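Local coordinates for extracellular solute-binding protein (PDB 4P98) that probably binds a small solute outside the cell membrane and delivers it to an ABC transporter, at residues V79-L91 and F102-L114. Numbering follows the deposited sequence.
Sequences VVGHGIDVSEPIL and FSASGDATLAERL
Glu88 and Arg113 form a salt bridge at the exposed border of this contact, their side chains crossing at about a right angle. NH2 of Arg113 donates to OE1 of Glu88 over 2.7 Å, lying on the syn lone pair of that oxygen. The carboxylate sits at the guanidinium edge, yet the two planes are 41° apart, and OE2 is too far from NH2 for a second bond. Glu88 leaves its helix pointing away from 102-114; the bend at chi2 (49°) swings the carboxylate back to the arginine. Leu91 CD1 packs 3.7 Å from Arg113 NH1, so the guanidinium also rests against an apolar branch. With an alanine in place of Glu88, Arg113 is likely to lose its anionic mate and its guanidinium to be freer to turn.

Deeper in, Ile90 points CG2 into the strand, 3.7 Å from Phe102 CB and close to Ala104 CB. On the sheet face that Ile90 covers, Phe102 and Val79 lie side by side, CD2 of Phe102 3.7 Å from Val79 CB, and Ile68 of helix 61-73 packs on Val79 and Ile90. Strands 79-82 and 102-105 run nearly parallel, joined by backbone hydrogen bonds from Ser103 N to Val79 O and from Gly81 N to Ser103 O. Beyond them the pairing changes: a water accepts from Ser105 N and donates to Gly81 O and Gly83 O, while Ser105 OG takes the N-H of Gly83 at 2.9 Å, bent to 132°. Ser87 packs CB against Ser105 O and turns OG back to Ile84 O.

In this beta-alpha-beta unit water replaces a direct bond between Gly81 O and Ser105 N, 3.8 Å apart; the ion pair, held by one hydrogen bond near solvent, is likely to stabilise less than the buried packing.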
loop_
_atom_site.group_PDB
_atom_site.type_symbol
_atom_site.label_atom_id
_atom_site.label_comp_id
_atom_site.label_asym_id
_atom_site.label_seq_id
_atom_site.Cartn_x
_atom_site.Cartn_y
_atom_site.Cartn_z
ATOM N N VAL A 79 19.033 7.867 -3.922
ATOM C CA VAL A 79 18.881 6.962 -2.792
ATOM C C VAL A 79 17.480 7.124 -2.196
ATOM O O VAL A 79 17.112 8.187 -1.682
ATOM C CB VAL A 79 19.959 7.189 -1.720
ATOM C CG1 VAL A 79 19.871 6.116 -0.639
ATOM C CG2 VAL A 79 21.335 7.190 -2.357
ATOM N N VAL A 80 16.713 6.050 -2.272
ATOM C CA VAL A 80 15.310 6.043 -1.906
ATOM C C VAL A 80 15.094 5.264 -0.607
ATOM O O VAL A 80 15.366 4.063 -0.546
ATOM C CB VAL A 80 14.497 5.378 -3.026
ATOM C CG1 VAL A 80 13.025 5.295 -2.655
ATOM C CG2 VAL A 80 14.690 6.114 -4.352
ATOM N N GLY A 81 14.596 5.944 0.423
ATOM C CA GLY A 81 14.195 5.292 1.659
ATOM C C GLY A 81 12.720 5.002 1.625
ATOM O O GLY A 81 11.885 5.933 1.583
ATOM N N HIS A 82 12.387 3.715 1.635
ATOM C CA HIS A 82 11.005 3.286 1.518
ATOM C C HIS A 82 10.416 2.930 2.878
ATOM O O HIS A 82 10.729 1.875 3.448
ATOM C CB HIS A 82 10.883 2.117 0.552
ATOM C CG HIS A 82 9.478 1.692 0.318
ATOM N ND1 HIS A 82 8.545 2.518 -0.271
ATOM C CD2 HIS A 82 8.841 0.533 0.588
ATOM C CE1 HIS A 82 7.394 1.881 -0.353
ATOM N NE2 HIS A 82 7.548 0.675 0.166
ATOM N N GLY A 83 9.563 3.811 3.389
ATOM C CA GLY A 83 8.931 3.618 4.693
ATOM C C GLY A 83 9.326 4.700 5.677
ATOM O O GLY A 83 10.471 5.145 5.693
ATOM N N ILE A 84 8.377 5.118 6.509
ATOM C CA ILE A 84 8.604 6.211 7.458
ATOM C C ILE A 84 9.781 5.925 8.416
ATOM O O ILE A 84 10.500 6.838 8.814
ATOM C CB ILE A 84 7.283 6.560 8.212
ATOM C CG1 ILE A 84 7.404 7.893 8.970
ATOM C CG2 ILE A 84 6.833 5.408 9.110
ATOM C CD1 ILE A 84 6.096 8.386 9.606
ATOM N N ASP A 85 10.010 4.655 8.746
ATOM C CA ASP A 85 11.107 4.288 9.660
ATOM C C ASP A 85 12.494 4.605 9.086
ATOM O O ASP A 85 13.449 4.771 9.833
ATOM C CB ASP A 85 11.028 2.808 10.039
ATOM C CG ASP A 85 9.834 2.483 10.932
ATOM O OD1 ASP A 85 9.255 3.399 11.546
ATOM O OD2 ASP A 85 9.476 1.287 11.013
ATOM N N VAL A 86 12.593 4.703 7.764
ATOM C CA VAL A 86 13.846 5.015 7.081
ATOM C C VAL A 86 13.959 6.517 6.785
ATOM O O VAL A 86 15.006 6.991 6.346
ATOM C CB VAL A 86 13.953 4.194 5.770
ATOM C CG1 VAL A 86 15.355 4.247 5.183
ATOM C CG2 VAL A 86 13.565 2.744 6.033
ATOM N N SER A 87 12.907 7.284 7.062
ATOM C CA SER A 87 12.875 8.699 6.633
ATOM C C SER A 87 13.918 9.550 7.342
ATOM O O SER A 87 14.608 10.347 6.716
ATOM C CB SER A 87 11.482 9.311 6.792
ATOM O OG SER A 87 11.050 9.313 8.130
ATOM N N GLU A 88 14.048 9.379 8.649
ATOM C CA GLU A 88 14.989 10.205 9.386
ATOM C C GLU A 88 16.448 9.968 8.944
ATOM O O GLU A 88 17.175 10.926 8.698
ATOM C CB GLU A 88 14.779 10.046 10.903
ATOM C CG GLU A 88 15.362 11.172 11.727
ATOM C CD GLU A 88 14.983 12.546 11.206
ATOM O OE1 GLU A 88 13.765 12.812 11.048
ATOM O OE2 GLU A 88 15.913 13.345 10.938
ATOM N N PRO A 89 16.874 8.703 8.798
ATOM C CA PRO A 89 18.219 8.451 8.252
ATOM C C PRO A 89 18.434 9.079 6.878
ATOM O O PRO A 89 19.494 9.662 6.624
ATOM C CB PRO A 89 18.285 6.931 8.147
ATOM C CG PRO A 89 17.270 6.419 9.088
ATOM C CD PRO A 89 16.272 7.487 9.377
ATOM N N ILE A 90 17.440 8.971 5.994
ATOM C CA ILE A 90 17.537 9.635 4.701
ATOM C C ILE A 90 17.783 11.130 4.880
ATOM O O ILE A 90 18.693 11.679 4.272
ATOM C CB ILE A 90 16.285 9.441 3.827
ATOM C CG1 ILE A 90 16.185 8.002 3.328
ATOM C CG2 ILE A 90 16.296 10.425 2.651
ATOM C CD1 ILE A 90 17.144 7.672 2.200
ATOM N N LEU A 91 16.993 11.785 5.723
ATOM C CA LEU A 91 17.118 13.237 5.865
ATOM C C LEU A 91 18.475 13.654 6.436
ATOM O O LEU A 91 19.014 14.675 6.044
ATOM C CB LEU A 91 15.996 13.809 6.727
ATOM C CG LEU A 91 14.579 13.580 6.201
ATOM C CD1 LEU A 91 13.582 14.028 7.242
ATOM C CD2 LEU A 91 14.363 14.344 4.913
ATOM N N PHE A 102 17.820 12.246 -2.926
ATOM C CA PHE A 102 17.220 11.331 -1.958
ATOM C C PHE A 102 15.701 11.403 -1.961
ATOM O O PHE A 102 15.125 12.448 -2.277
ATOM C CB PHE A 102 17.713 11.663 -0.551
ATOM C CG PHE A 102 19.208 11.542 -0.381
ATOM C CD1 PHE A 102 20.054 12.581 -0.737
ATOM C CD2 PHE A 102 19.761 10.389 0.157
ATOM C CE1 PHE A 102 21.430 12.465 -0.586
ATOM C CE2 PHE A 102 21.137 10.269 0.323
ATOM C CZ PHE A 102 21.965 11.301 -0.048
ATOM N N SER A 103 15.069 10.294 -1.584
ATOM C CA SER A 103 13.621 10.236 -1.395
ATOM C C SER A 103 13.295 9.655 -0.035
ATOM O O SER A 103 13.944 8.707 0.419
ATOM C CB SER A 103 12.974 9.394 -2.482
ATOM O OG SER A 103 11.630 9.075 -2.178
ATOM N N ALA A 104 12.280 10.214 0.606
ATOM C CA ALA A 104 11.819 9.725 1.900
ATOM C C ALA A 104 10.302 9.713 1.920
ATOM O O ALA A 104 9.660 10.480 1.191
ATOM C CB ALA A 104 12.359 10.608 3.015
ATOM N N SER A 105 9.727 8.838 2.743
ATOM C CA SER A 105 8.283 8.761 2.886
ATOM C C SER A 105 7.886 9.060 4.303
ATOM O O SER A 105 8.675 8.874 5.222
ATOM C CB SER A 105 7.759 7.396 2.442
ATOM O OG SER A 105 8.153 6.331 3.314
ATOM N N GLY A 106 6.657 9.525 4.499
ATOM C CA GLY A 106 6.200 9.816 5.853
ATOM C C GLY A 106 4.811 10.394 5.893
ATOM O O GLY A 106 3.997 10.116 5.015
ATOM N N ASP A 107 4.550 11.207 6.912
ATOM C CA ASP A 107 3.247 11.864 7.049
ATOM C C ASP A 107 3.307 13.255 6.415
ATOM O O ASP A 107 4.348 13.641 5.866
ATOM C CB ASP A 107 2.771 11.871 8.512
ATOM C CG ASP A 107 3.633 12.708 9.432
ATOM O OD1 ASP A 107 4.300 13.662 8.977
ATOM O OD2 ASP A 107 3.619 12.412 10.646
ATOM N N ALA A 108 2.202 13.995 6.471
ATOM C CA ALA A 108 2.102 15.274 5.761
ATOM C C ALA A 108 3.134 16.281 6.257
ATOM O O ALA A 108 3.523 17.178 5.525
ATOM C CB ALA A 108 0.696 15.845 5.893
ATOM N N THR A 109 3.598 16.122 7.494
ATOM C CA THR A 109 4.588 17.046 8.066
ATOM C C THR A 109 5.994 16.908 7.448
ATOM O O THR A 109 6.842 17.768 7.648
ATOM C CB THR A 109 4.705 16.896 9.600
ATOM O OG1 THR A 109 5.313 15.643 9.928
ATOM C CG2 THR A 109 3.337 16.989 10.265
ATOM N N LEU A 110 6.245 15.835 6.713
ATOM C CA LEU A 110 7.535 15.666 6.032
ATOM C C LEU A 110 7.813 16.770 4.998
ATOM O O LEU A 110 8.966 17.156 4.801
ATOM C CB LEU A 110 7.603 14.286 5.377
ATOM C CG LEU A 110 8.799 13.955 4.497
ATOM C CD1 LEU A 110 10.094 14.024 5.290
ATOM C CD2 LEU A 110 8.624 12.564 3.900
ATOM N N ALA A 111 6.768 17.282 4.354
ATOM C CA ALA A 111 6.929 18.330 3.339
ATOM C C ALA A 111 7.749 19.526 3.845
ATOM O O ALA A 111 8.571 20.056 3.099
ATOM C CB ALA A 111 5.581 18.795 2.806
ATOM N N GLU A 112 7.495 19.895 5.108
ATOM C CA GLU A 112 8.173 20.979 5.842
ATOM C C GLU A 112 9.682 20.778 5.982
ATOM O O GLU A 112 10.456 21.729 5.931
ATOM C CB GLU A 112 7.628 21.048 7.283
ATOM C CG GLU A 112 6.292 21.740 7.504
ATOM C CD GLU A 112 5.563 21.188 8.720
ATOM O OE1 GLU A 112 6.169 20.378 9.455
ATOM O OE2 GLU A 112 4.392 21.552 8.945
ATOM N N ARG A 113 10.075 19.526 6.165
ATOM C CA ARG A 113 11.387 19.150 6.699
ATOM C C ARG A 113 12.375 18.674 5.628
ATOM O O ARG A 113 13.420 18.124 5.951
ATOM C CB ARG A 113 11.182 18.074 7.773
ATOM C CG ARG A 113 10.138 18.477 8.820
ATOM C CD ARG A 113 9.813 17.351 9.783
ATOM N NE ARG A 113 11.064 16.803 10.286
ATOM C CZ ARG A 113 11.479 15.547 10.143
ATOM N NH1 ARG A 113 10.712 14.627 9.553
ATOM N NH2 ARG A 113 12.673 15.205 10.632
ATOM N N LEU A 114 12.052 18.901 4.359
ATOM C CA LEU A 114 12.881 18.425 3.251
ATOM C C LEU A 114 14.076 19.333 2.978
ATOM O O LEU A 114 13.893 20.508 2.660
ATOM C CB LEU A 114 12.044 18.334 1.967
ATOM C CG LEU A 114 10.879 17.350 1.975
ATOM C CD1 LEU A 114 10.081 17.438 0.678
ATOM C CD2 LEU A 114 11.378 15.928 2.173
HETATM O O HOH W 1 11.629 7.190 4.093
HETATM O O HOH W 2 10.750 6.912 -0.751
#